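Local coordinates for protein geranylgeranyl pyrophosphate synthetase (Pyrococcus horikoshii, PDB 1WY0) that probably makes geranylgeranyl diphosphate by condensing isopentenyl diphosphate with shorter allylic diphosphates, as a trans-prenyltransferase of the polyprenyl synthetase family, at residues Val210-Leu221 and Leu333-Glu341; Glu36-Gly46 and Arg95-Trp105. All coordinates share one frame; numbering follows the deposited sequence.

How the contacts relate
Followed from the N terminus, the chain meets contact 2 first. Its segments close a loop of 48 residues, which includes helices 49-57 and 69-90, and join the end of helix 32-40 to the turn and short helix that follow helix 69-90. Contact 1 comes later and closes a longer loop of 111 residues, bringing the C-terminal tail beyond helix 325-336 back onto helix 197-224. The two loops follow one another in series, neither nesting nor crossing. The centres of contact 1 and contact 2 are about 24 Å apart and their nearest atoms about 9 Å, without touching. Each ties a chain segment to the neighbourhood of one of the family's two aspartate-rich motifs.

Contact 1 (Val210-Leu221 and Leu333-Glu341); sequences VGIAFQIWDDVL and LAKFIVERE
Val210 faces Ala334, and from there the two segments advance in the same direction, through Phe214 opposite Ile337 (CA to CA 6.0 Å) and Trp217 opposite Val338, to Leu221 opposite Glu341. Val210-Leu221 is helical throughout, whereas Leu333-Glu341 starts as helix and finishes as loop.

Aliphatic packing begins the contact: CG1 of Val210 meets CD1 of Ile337 at 3.5 Å, and CG2 of Ile337 lies at the edge of the Phe214 ring. Trp217 then receives the tail. Its first torsion (chi1 -170°) sets the indole trans to the backbone N, where CA of Val338 sits almost exactly over the centre of the five-membered ring, 4.0 Å away in a CH-pi contact. CG2 of Val338 approaches CE3 of Trp217 at 3.8 Å. In the plane of the indole, NE1 of Trp217 donates to O of Arg340 (3.0 Å, 162°), although it reaches that carbonyl from above its plane.

Arg340 folds back past the indole's edge, so that CD1 of Trp217 points at the centre of the guanidinium face, the planes 73° apart rather than stacked flat. The guanidinium forms a salt bridge to OD1 of Asp218, where NH2 and, weakly, NH1 converge; the modelled NH2 to OD1 separation is doubtfully short. With the planes nearly perpendicular, this is not a side-by-side carboxylate pairing. A further weak bond from NE to Ile337 O helps fix the group's rotation. Asp218 and Asp219 begin the second DDxxD motif, which in relatives serves magnesium and diphosphate binding, so the tail is placed beside the probable active site.

Around this pair, helix 299-315 presents Ile311 to Ala213 and Val338, helix 167-193 packs on Val210 through Phe182, and helix 245-253 meets Ile216 and Val220.

Contact 2 (Glu36-Gly46 and Arg95-Trp105); sequences EAARHYPLAGG and RRGKPTVHRIW
Arg95 lays its CD over one face of the Tyr41 ring, 3.7 Å from the centroid, while its NE forms a salt bridge with Asp87. At the corner of a type II' turn, Arg96 sets the edge of its guanidinium against CB of Ala44 (3.6 Å from NE), and NH2 reaches weakly to a water that joins Tyr41 O and Gly46 N. Pro99 O then takes a hydrogen bond from NE2 of His40 (3.1 Å), carried there by a CG trans to the backbone N (chi1 -170°). Val101 closes the other face of Tyr41 with CG2, and its N donates weakly to Tyr41 OH (3.3 Å). Ile104 lays CD1 over the imidazole, and Trp105 turns its edge toward the imidazole face in an offset T-shaped pair (planes at 73°). CA of Ala37 rests on the Trp105 six-membered ring, 3.6 Å from its centroid. Were His40 cut back to an alanine, Pro99 O would probably lose this donor and a gap open under CD1 of Ile104. Clasped between an arginine and a valine, Tyr41 also bonds weakly to Asp87, a residue of the first aspartate-rich motif; the chemistry thus links aromatic packing to a probable metal- and diphosphate-binding region.

Contact 1 (Val210-Leu221 and Leu333-Glu341)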
loop_
_atom_site.group_PDB
_atom_site.type_symbol
_atom_site.label_atom_id
_atom_site.label_comp_id
_atom_site.label_asym_id
_atom_site.label_seq_id
_atom_site.Cartn_x
_atom_site.Cartn_y
_atom_site.Cartn_z
ATOM N N VAL A 210 -5.627 -24.682 3.180
ATOM C CA VAL A 210 -6.968 -24.237 3.511
ATOM C C VAL A 210 -7.286 -22.970 2.722
ATOM O O VAL A 210 -8.361 -22.849 2.134
ATOM C CB VAL A 210 -7.101 -23.968 5.027
ATOM C CG1 VAL A 210 -8.389 -23.215 5.322
ATOM C CG2 VAL A 210 -7.102 -25.280 5.772
ATOM N N GLY A 211 -6.340 -22.038 2.699
ATOM C CA GLY A 211 -6.536 -20.800 1.965
ATOM C C GLY A 211 -6.914 -21.052 0.517
ATOM O O GLY A 211 -7.829 -20.420 -0.016
ATOM N N ILE A 212 -6.227 -21.990 -0.125
ATOM C CA ILE A 212 -6.509 -22.298 -1.520
ATOM C C ILE A 212 -7.837 -23.033 -1.703
ATOM O O ILE A 212 -8.645 -22.650 -2.550
ATOM C CB ILE A 212 -5.346 -23.110 -2.146
ATOM C CG1 ILE A 212 -4.149 -22.181 -2.373
ATOM C CG2 ILE A 212 -5.771 -23.739 -3.459
ATOM C CD1 ILE A 212 -2.917 -22.860 -2.957
ATOM N N ALA A 213 -8.073 -24.065 -0.900
ATOM C CA ALA A 213 -9.306 -24.845 -1.003
ATOM C C ALA A 213 -10.569 -24.021 -0.752
ATOM O O ALA A 213 -11.608 -24.277 -1.349
ATOM C CB ALA A 213 -9.258 -26.029 -0.041
ATOM N N PHE A 214 -10.485 -23.053 0.151
ATOM C CA PHE A 214 -11.510 -22.062 0.439
ATOM C C PHE A 214 -12.119 -21.513 -0.849
ATOM O O PHE A 214 -13.303 -21.661 -1.120
ATOM C CB PHE A 214 -10.868 -20.926 1.235
ATOM C CG PHE A 214 -11.861 -19.820 1.440
ATOM C CD1 PHE A 214 -13.045 -20.078 2.122
ATOM C CD2 PHE A 214 -11.593 -18.549 0.961
ATOM C CE1 PHE A 214 -13.958 -19.055 2.328
ATOM C CE2 PHE A 214 -12.513 -17.526 1.174
ATOM C CZ PHE A 214 -13.697 -17.774 1.859
ATOM N N GLN A 215 -11.208 -20.843 -1.545
ATOM C CA GLN A 215 -11.570 -20.158 -2.774
ATOM C C GLN A 215 -12.101 -21.137 -3.821
ATOM O O GLN A 215 -13.107 -20.868 -4.471
ATOM C CB GLN A 215 -10.372 -19.387 -3.334
ATOM C CG GLN A 215 -10.746 -18.498 -4.511
ATOM C CD GLN A 215 -11.849 -17.517 -4.143
ATOM O OE1 GLN A 215 -11.679 -16.691 -3.247
ATOM N NE2 GLN A 215 -12.989 -17.618 -4.819
ATOM N N ILE A 216 -11.434 -22.276 -3.982
ATOM C CA ILE A 216 -11.881 -23.273 -4.954
ATOM C C ILE A 216 -13.301 -23.740 -4.650
ATOM O O ILE A 216 -14.109 -23.918 -5.560
ATOM C CB ILE A 216 -10.956 -24.517 -4.971
ATOM C CG1 ILE A 216 -9.572 -24.146 -5.512
ATOM C CG2 ILE A 216 -11.590 -25.625 -5.833
ATOM C CD1 ILE A 216 -8.523 -25.220 -5.250
ATOM N N TRP A 217 -13.606 -23.940 -3.373
ATOM C CA TRP A 217 -14.936 -24.382 -2.976
ATOM C C TRP A 217 -15.975 -23.282 -3.220
ATOM O O TRP A 217 -17.137 -23.571 -3.524
ATOM C CB TRP A 217 -14.935 -24.798 -1.499
ATOM C CG TRP A 217 -16.193 -25.496 -1.078
ATOM C CD1 TRP A 217 -17.192 -24.997 -0.288
ATOM C CD2 TRP A 217 -16.591 -26.826 -1.435
ATOM N NE1 TRP A 217 -18.189 -25.938 -0.131
ATOM C CE2 TRP A 217 -17.843 -27.069 -0.826
ATOM C CE3 TRP A 217 -16.008 -27.837 -2.212
ATOM C CZ2 TRP A 217 -18.525 -28.284 -0.968
ATOM C CZ3 TRP A 217 -16.686 -29.050 -2.354
ATOM C CH2 TRP A 217 -17.935 -29.259 -1.732
ATOM N N ASP A 218 -15.566 -22.025 -3.081
ATOM C CA ASP A 218 -16.481 -20.914 -3.329
ATOM C C ASP A 218 -16.846 -20.891 -4.798
ATOM O O ASP A 218 -18.009 -20.694 -5.149
ATOM C CB ASP A 218 -15.847 -19.573 -2.946
ATOM C CG ASP A 218 -16.010 -19.263 -1.483
ATOM O OD1 ASP A 218 -16.628 -20.091 -0.776
ATOM O OD2 ASP A 218 -15.529 -18.197 -1.039
ATOM N N ASP A 219 -15.848 -21.087 -5.656
ATOM C CA ASP A 219 -16.092 -21.104 -7.088
ATOM C C ASP A 219 -17.020 -22.253 -7.450
ATOM O O ASP A 219 -17.861 -22.118 -8.335
ATOM C CB ASP A 219 -14.770 -21.213 -7.853
ATOM C CG ASP A 219 -13.885 -19.985 -7.656
ATOM O OD1 ASP A 219 -14.406 -18.968 -7.156
ATOM O OD2 ASP A 219 -12.684 -20.028 -8.008
ATOM N N VAL A 220 -16.872 -23.379 -6.752
ATOM C CA VAL A 220 -17.710 -24.556 -6.985
ATOM C C VAL A 220 -19.158 -24.260 -6.609
ATOM O O VAL A 220 -20.078 -24.554 -7.361
ATOM C CB VAL A 220 -17.250 -25.766 -6.130
ATOM C CG1 VAL A 220 -18.350 -26.822 -6.097
ATOM C CG2 VAL A 220 -15.963 -26.363 -6.702
ATOM N N LEU A 221 -19.338 -23.692 -5.424
ATOM C CA LEU A 221 -20.653 -23.323 -4.915
ATOM C C LEU A 221 -21.358 -22.325 -5.832
ATOM O O LEU A 221 -22.568 -22.336 -6.008
ATOM C CB LEU A 221 -20.476 -22.705 -3.527
ATOM C CG LEU A 221 -20.305 -23.757 -2.432
ATOM C CD1 LEU A 221 -20.217 -23.142 -1.035
ATOM C CD2 LEU A 221 -21.457 -24.759 -2.388
ATOM N N LEU A 333 -12.672 -26.046 11.356
ATOM C CA LEU A 333 -12.733 -24.947 10.396
ATOM C C LEU A 333 -12.405 -25.452 8.999
ATOM O O LEU A 333 -13.170 -25.243 8.053
ATOM C CB LEU A 333 -11.744 -23.851 10.797
ATOM C CG LEU A 333 -11.665 -22.590 9.937
ATOM C CD1 LEU A 333 -12.991 -21.830 9.962
ATOM C CD2 LEU A 333 -10.547 -21.718 10.476
ATOM N N ALA A 334 -11.273 -26.137 8.873
ATOM C CA ALA A 334 -10.865 -26.667 7.584
ATOM C C ALA A 334 -11.941 -27.572 7.010
ATOM O O ALA A 334 -12.205 -27.553 5.805
ATOM C CB ALA A 334 -9.563 -27.438 7.722
ATOM N N LYS A 335 -12.562 -28.368 7.873
ATOM C CA LYS A 335 -13.597 -29.289 7.429
ATOM C C LYS A 335 -14.872 -28.530 7.065
ATOM O O LYS A 335 -15.569 -28.893 6.122
ATOM C CB LYS A 335 -13.873 -30.334 8.517
ATOM C CG LYS A 335 -14.261 -31.698 7.975
ATOM C CD LYS A 335 -14.674 -32.653 9.095
ATOM C CE LYS A 335 -15.146 -33.997 8.530
ATOM N NZ LYS A 335 -15.619 -34.939 9.591
ATOM N N PHE A 336 -15.168 -27.470 7.809
ATOM C CA PHE A 336 -16.348 -26.666 7.515
ATOM C C PHE A 336 -16.190 -25.958 6.172
ATOM O O PHE A 336 -17.088 -25.899 5.341
ATOM C CB PHE A 336 -16.495 -25.620 8.618
ATOM C CG PHE A 336 -17.565 -24.630 8.253
ATOM C CD1 PHE A 336 -18.904 -24.990 8.374
ATOM C CD2 PHE A 336 -17.221 -23.348 7.848
ATOM C CE1 PHE A 336 -19.896 -24.059 8.097
ATOM C CE2 PHE A 336 -18.224 -22.422 7.574
ATOM C CZ PHE A 336 -19.563 -22.773 7.695
ATOM N N ILE A 337 -15.004 -25.377 5.999
ATOM C CA ILE A 337 -14.756 -24.598 4.809
ATOM C C ILE A 337 -15.045 -25.376 3.516
ATOM O O ILE A 337 -15.145 -24.819 2.434
ATOM C CB ILE A 337 -13.303 -24.148 4.858
ATOM C CG1 ILE A 337 -13.206 -22.787 5.553
ATOM C CG2 ILE A 337 -12.756 -24.001 3.428
ATOM C CD1 ILE A 337 -11.756 -22.325 5.711
ATOM N N VAL A 338 -15.141 -26.722 3.648
ATOM C CA VAL A 338 -15.352 -27.544 2.447
ATOM C C VAL A 338 -16.674 -28.341 2.450
ATOM O O VAL A 338 -16.978 -29.088 1.527
ATOM C CB VAL A 338 -14.172 -28.502 2.279
ATOM C CG1 VAL A 338 -14.189 -29.563 3.380
ATOM C CG2 VAL A 338 -14.252 -29.176 0.919
ATOM N N GLU A 339 -17.461 -28.201 3.535
ATOM C CA GLU A 339 -18.708 -28.962 3.617
ATOM C C GLU A 339 -19.949 -28.069 3.475
ATOM O O GLU A 339 -21.047 -28.539 3.208
ATOM C CB GLU A 339 -18.740 -29.699 4.962
ATOM C CG GLU A 339 -18.075 -31.077 4.892
ATOM C CD GLU A 339 -18.245 -31.774 6.220
ATOM O OE1 GLU A 339 -18.285 -31.094 7.236
ATOM O OE2 GLU A 339 -18.351 -33.000 6.229
ATOM N N ARG A 340 -19.686 -26.774 3.727
ATOM C CA ARG A 340 -20.757 -25.788 3.689
ATOM C C ARG A 340 -21.355 -25.643 2.286
ATOM O O ARG A 340 -20.854 -26.170 1.297
ATOM C CB ARG A 340 -20.162 -24.449 4.115
ATOM C CG ARG A 340 -19.235 -23.874 3.040
ATOM C CD ARG A 340 -18.531 -22.592 3.498
ATOM N NE ARG A 340 -17.232 -22.449 2.832
ATOM C CZ ARG A 340 -17.176 -21.656 1.746
ATOM N NH1 ARG A 340 -18.261 -21.040 1.318
ATOM N NH2 ARG A 340 -16.016 -21.491 1.102
ATOM N N GLU A 341 -22.495 -24.928 2.237
ATOM C CA GLU A 341 -23.048 -24.516 0.950
ATOM C C GLU A 341 -23.266 -23.002 0.911
ATOM O O GLU A 341 -22.941 -22.273 1.841
ATOM C CB GLU A 341 -24.385 -25.232 0.723
ATOM C CG GLU A 341 -25.304 -24.462 -0.233
ATOM C CD GLU A 341 -25.903 -25.408 -1.256
ATOM O OE1 GLU A 341 -25.337 -26.469 -1.473
ATOM O OE2 GLU A 341 -26.954 -25.085 -1.813
#

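Contact 2 (Glu36-Gly46 and Arg95-Trp105)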
loop_
_atom_site.group_PDB
_atom_site.type_symbol
_atom_site.label_atom_id
_atom_site.label_comp_id
_atom_site.label_asym_id
_atom_site.label_seq_id
_atom_site.Cartn_x
_atom_site.Cartn_y
_atom_site.Cartn_z
ATOM N N GLU A 36 -13.224 6.815 7.597
ATOM C CA GLU A 36 -14.476 6.079 7.464
ATOM C C GLU A 36 -14.444 5.178 6.230
ATOM O O GLU A 36 -15.003 4.090 6.196
ATOM C CB GLU A 36 -15.619 7.087 7.350
ATOM C CG GLU A 36 -16.625 6.952 8.493
ATOM C CD GLU A 36 -16.821 5.488 8.818
ATOM O OE1 GLU A 36 -16.986 4.701 7.897
ATOM O OE2 GLU A 36 -16.813 5.146 9.999
ATOM N N ALA A 37 -13.784 5.695 5.178
ATOM C CA ALA A 37 -13.581 4.880 3.990
ATOM C C ALA A 37 -12.763 3.631 4.320
ATOM O O ALA A 37 -13.096 2.517 3.939
ATOM C CB ALA A 37 -12.841 5.725 2.953
ATOM N N ALA A 38 -11.722 3.845 5.123
ATOM C CA ALA A 38 -10.890 2.753 5.637
ATOM C C ALA A 38 -11.658 1.820 6.585
ATOM O O ALA A 38 -11.446 0.604 6.588
ATOM C CB ALA A 38 -9.676 3.324 6.360
ATOM N N ARG A 39 -12.538 2.396 7.397
ATOM C CA ARG A 39 -13.342 1.628 8.344
ATOM C C ARG A 39 -14.498 0.873 7.699
ATOM O O ARG A 39 -14.998 -0.093 8.266
ATOM C CB ARG A 39 -13.915 2.557 9.423
ATOM C CG ARG A 39 -12.962 2.868 10.567
ATOM C CD ARG A 39 -13.364 4.165 11.284
ATOM N NE ARG A 39 -14.687 4.082 11.897
ATOM C CZ ARG A 39 -14.911 3.717 13.155
ATOM N NH1 ARG A 39 -13.901 3.403 13.950
ATOM N NH2 ARG A 39 -16.155 3.648 13.613
ATOM N N HIS A 40 -14.921 1.303 6.516
ATOM C CA HIS A 40 -16.059 0.683 5.848
ATOM C C HIS A 40 -16.074 -0.852 5.789
ATOM O O HIS A 40 -17.039 -1.483 6.233
ATOM C CB HIS A 40 -16.221 1.261 4.438
ATOM C CG HIS A 40 -17.498 0.852 3.768
ATOM N ND1 HIS A 40 -18.737 1.219 4.245
ATOM C CD2 HIS A 40 -17.730 0.078 2.682
ATOM C CE1 HIS A 40 -19.677 0.688 3.485
ATOM N NE2 HIS A 40 -19.093 -0.009 2.529
ATOM N N TYR A 41 -15.034 -1.478 5.245
ATOM C CA TYR A 41 -15.069 -2.941 5.187
ATOM C C TYR A 41 -14.926 -3.596 6.558
ATOM O O TYR A 41 -15.635 -4.550 6.861
ATOM C CB TYR A 41 -14.019 -3.482 4.214
ATOM C CG TYR A 41 -14.400 -3.301 2.753
ATOM C CD1 TYR A 41 -15.683 -2.886 2.388
ATOM C CD2 TYR A 41 -13.478 -3.551 1.741
ATOM C CE1 TYR A 41 -16.033 -2.724 1.055
ATOM C CE2 TYR A 41 -13.815 -3.395 0.407
ATOM C CZ TYR A 41 -15.090 -2.982 0.064
ATOM O OH TYR A 41 -15.414 -2.825 -1.270
ATOM N N PRO A 42 -14.005 -3.099 7.403
ATOM C CA PRO A 42 -13.827 -3.675 8.738
ATOM C C PRO A 42 -15.131 -3.642 9.550
ATOM O O PRO A 42 -15.390 -4.534 10.357
ATOM C CB PRO A 42 -12.743 -2.791 9.341
ATOM C CG PRO A 42 -11.879 -2.513 8.153
ATOM C CD PRO A 42 -12.901 -2.178 7.088
ATOM N N LEU A 43 -15.941 -2.607 9.327
ATOM C CA LEU A 43 -17.223 -2.378 9.994
ATOM C C LEU A 43 -18.335 -3.280 9.443
ATOM O O LEU A 43 -19.411 -3.417 10.007
ATOM C CB LEU A 43 -17.617 -0.906 9.788
ATOM C CG LEU A 43 -17.128 0.026 10.897
ATOM C CD1 LEU A 43 -17.612 1.462 10.679
ATOM C CD2 LEU A 43 -17.623 -0.383 12.286
ATOM N N ALA A 44 -18.070 -3.875 8.266
ATOM C CA ALA A 44 -19.083 -4.740 7.687
ATOM C C ALA A 44 -19.346 -5.955 8.584
ATOM O O ALA A 44 -20.296 -6.705 8.402
ATOM C CB ALA A 44 -18.597 -5.186 6.309
ATOM N N GLY A 45 -18.436 -6.144 9.554
ATOM C CA GLY A 45 -18.611 -7.199 10.544
ATOM C C GLY A 45 -18.040 -8.538 10.065
ATOM O O GLY A 45 -18.574 -9.605 10.336
ATOM N N GLY A 46 -16.937 -8.452 9.294
ATOM C CA GLY A 46 -16.265 -9.676 8.872
ATOM C C GLY A 46 -16.067 -10.625 10.056
ATOM O O GLY A 46 -16.026 -10.223 11.211
ATOM N N ARG A 95 -19.761 -5.124 -2.066
ATOM C CA ARG A 95 -19.371 -6.130 -1.097
ATOM C C ARG A 95 -20.468 -6.279 -0.058
ATOM O O ARG A 95 -21.181 -5.341 0.270
ATOM C CB ARG A 95 -18.076 -5.665 -0.429
ATOM C CG ARG A 95 -17.338 -6.800 0.277
ATOM C CD ARG A 95 -15.829 -6.540 0.368
ATOM N NE ARG A 95 -15.190 -6.757 -0.932
ATOM C CZ ARG A 95 -14.878 -8.023 -1.258
ATOM N NH1 ARG A 95 -15.137 -9.008 -0.416
ATOM N NH2 ARG A 95 -14.323 -8.284 -2.446
ATOM N N ARG A 96 -20.642 -7.520 0.431
ATOM C CA ARG A 96 -21.728 -7.733 1.372
ATOM C C ARG A 96 -23.039 -7.209 0.784
ATOM O O ARG A 96 -23.337 -7.379 -0.393
ATOM C CB ARG A 96 -21.389 -6.952 2.643
ATOM C CG ARG A 96 -21.386 -7.832 3.890
ATOM C CD ARG A 96 -20.229 -8.838 3.885
ATOM N NE ARG A 96 -19.136 -8.377 4.747
ATOM C CZ ARG A 96 -18.175 -9.270 5.050
ATOM N NH1 ARG A 96 -18.238 -10.502 4.575
ATOM N NH2 ARG A 96 -17.150 -8.900 5.824
ATOM N N GLY A 97 -23.849 -6.579 1.657
ATOM C CA GLY A 97 -25.084 -5.976 1.177
ATOM C C GLY A 97 -24.939 -4.462 1.035
ATOM O O GLY A 97 -25.899 -3.710 1.103
ATOM N N LYS A 98 -23.700 -3.988 0.873
ATOM C CA LYS A 98 -23.500 -2.563 0.717
ATOM C C LYS A 98 -22.558 -2.245 -0.446
ATOM O O LYS A 98 -21.868 -3.101 -0.984
ATOM C CB LYS A 98 -22.936 -2.033 2.034
ATOM C CG LYS A 98 -23.960 -2.120 3.176
ATOM C CD LYS A 98 -23.380 -2.689 4.479
ATOM C CE LYS A 98 -24.293 -2.404 5.687
ATOM N NZ LYS A 98 -25.077 -3.596 6.019
ATOM N N PRO A 99 -22.607 -0.971 -0.877
ATOM C CA PRO A 99 -21.721 -0.479 -1.931
ATOM C C PRO A 99 -20.240 -0.626 -1.549
ATOM O O PRO A 99 -19.876 -0.637 -0.382
ATOM C CB PRO A 99 -22.052 0.996 -2.150
ATOM C CG PRO A 99 -23.428 1.261 -1.537
ATOM C CD PRO A 99 -23.507 0.095 -0.447
ATOM N N THR A 100 -19.378 -0.785 -2.577
ATOM C CA THR A 100 -17.944 -0.884 -2.312
ATOM C C THR A 100 -17.330 0.489 -1.984
ATOM O O THR A 100 -17.910 1.540 -2.214
ATOM C CB THR A 100 -17.250 -1.492 -3.534
ATOM O OG1 THR A 100 -17.727 -0.857 -4.720
ATOM C CG2 THR A 100 -17.552 -2.991 -3.612
ATOM N N VAL A 101 -16.122 0.440 -1.390
ATOM C CA VAL A 101 -15.480 1.684 -0.974
ATOM C C VAL A 101 -15.318 2.649 -2.148
ATOM O O VAL A 101 -15.617 3.833 -2.066
ATOM C CB VAL A 101 -14.112 1.339 -0.395
ATOM C CG1 VAL A 101 -13.349 2.621 -0.069
ATOM C CG2 VAL A 101 -14.278 0.515 0.870
ATOM N N HIS A 102 -14.830 2.187 -3.292
ATOM C CA HIS A 102 -14.607 3.097 -4.413
ATOM C C HIS A 102 -15.882 3.737 -4.975
ATOM O O HIS A 102 -15.857 4.876 -5.434
ATOM C CB HIS A 102 -13.805 2.389 -5.514
ATOM C CG HIS A 102 -14.578 1.356 -6.273
ATOM N ND1 HIS A 102 -14.548 0.014 -5.949
ATOM C CD2 HIS A 102 -15.434 1.473 -7.314
ATOM C CE1 HIS A 102 -15.356 -0.650 -6.755
ATOM N NE2 HIS A 102 -15.905 0.212 -7.594
ATOM N N ARG A 103 -17.003 3.028 -4.917
ATOM C CA ARG A 103 -18.251 3.591 -5.415
ATOM C C ARG A 103 -18.788 4.680 -4.498
ATOM O O ARG A 103 -19.384 5.651 -4.967
ATOM C CB ARG A 103 -19.308 2.502 -5.580
ATOM C CG ARG A 103 -19.024 1.511 -6.696
ATOM C CD ARG A 103 -20.252 0.664 -6.947
ATOM N NE ARG A 103 -21.417 1.509 -7.204
ATOM C CZ ARG A 103 -22.656 1.206 -6.833
ATOM N NH1 ARG A 103 -22.901 0.072 -6.184
ATOM N NH2 ARG A 103 -23.647 2.047 -7.100
ATOM N N ILE A 104 -18.579 4.527 -3.194
ATOM C CA ILE A 104 -19.049 5.512 -2.226
ATOM C C ILE A 104 -18.168 6.752 -2.129
ATOM O O ILE A 104 -18.668 7.882 -2.120
ATOM C CB ILE A 104 -19.119 4.928 -0.804
ATOM C CG1 ILE A 104 -20.083 3.742 -0.747
ATOM C CG2 ILE A 104 -19.568 6.002 0.173
ATOM C CD1 ILE A 104 -20.158 3.113 0.646
ATOM N N TRP A 105 -16.857 6.544 -2.037
ATOM C CA TRP A 105 -15.913 7.645 -1.892
ATOM C C TRP A 105 -15.101 7.951 -3.150
ATOM O O TRP A 105 -14.354 8.923 -3.197
ATOM C CB TRP A 105 -14.982 7.347 -0.710
ATOM C CG TRP A 105 -15.686 7.411 0.616
ATOM C CD1 TRP A 105 -16.063 8.546 1.289
ATOM C CD2 TRP A 105 -16.159 6.306 1.407
ATOM N NE1 TRP A 105 -16.739 8.215 2.442
ATOM C CE2 TRP A 105 -16.812 6.851 2.541
ATOM C CE3 TRP A 105 -16.094 4.913 1.267
ATOM C CZ2 TRP A 105 -17.400 6.048 3.531
ATOM C CZ3 TRP A 105 -16.679 4.116 2.250
ATOM C CH2 TRP A 105 -17.323 4.689 3.369
HETATM O O HOH W 1 -15.493 -6.846 7.986
#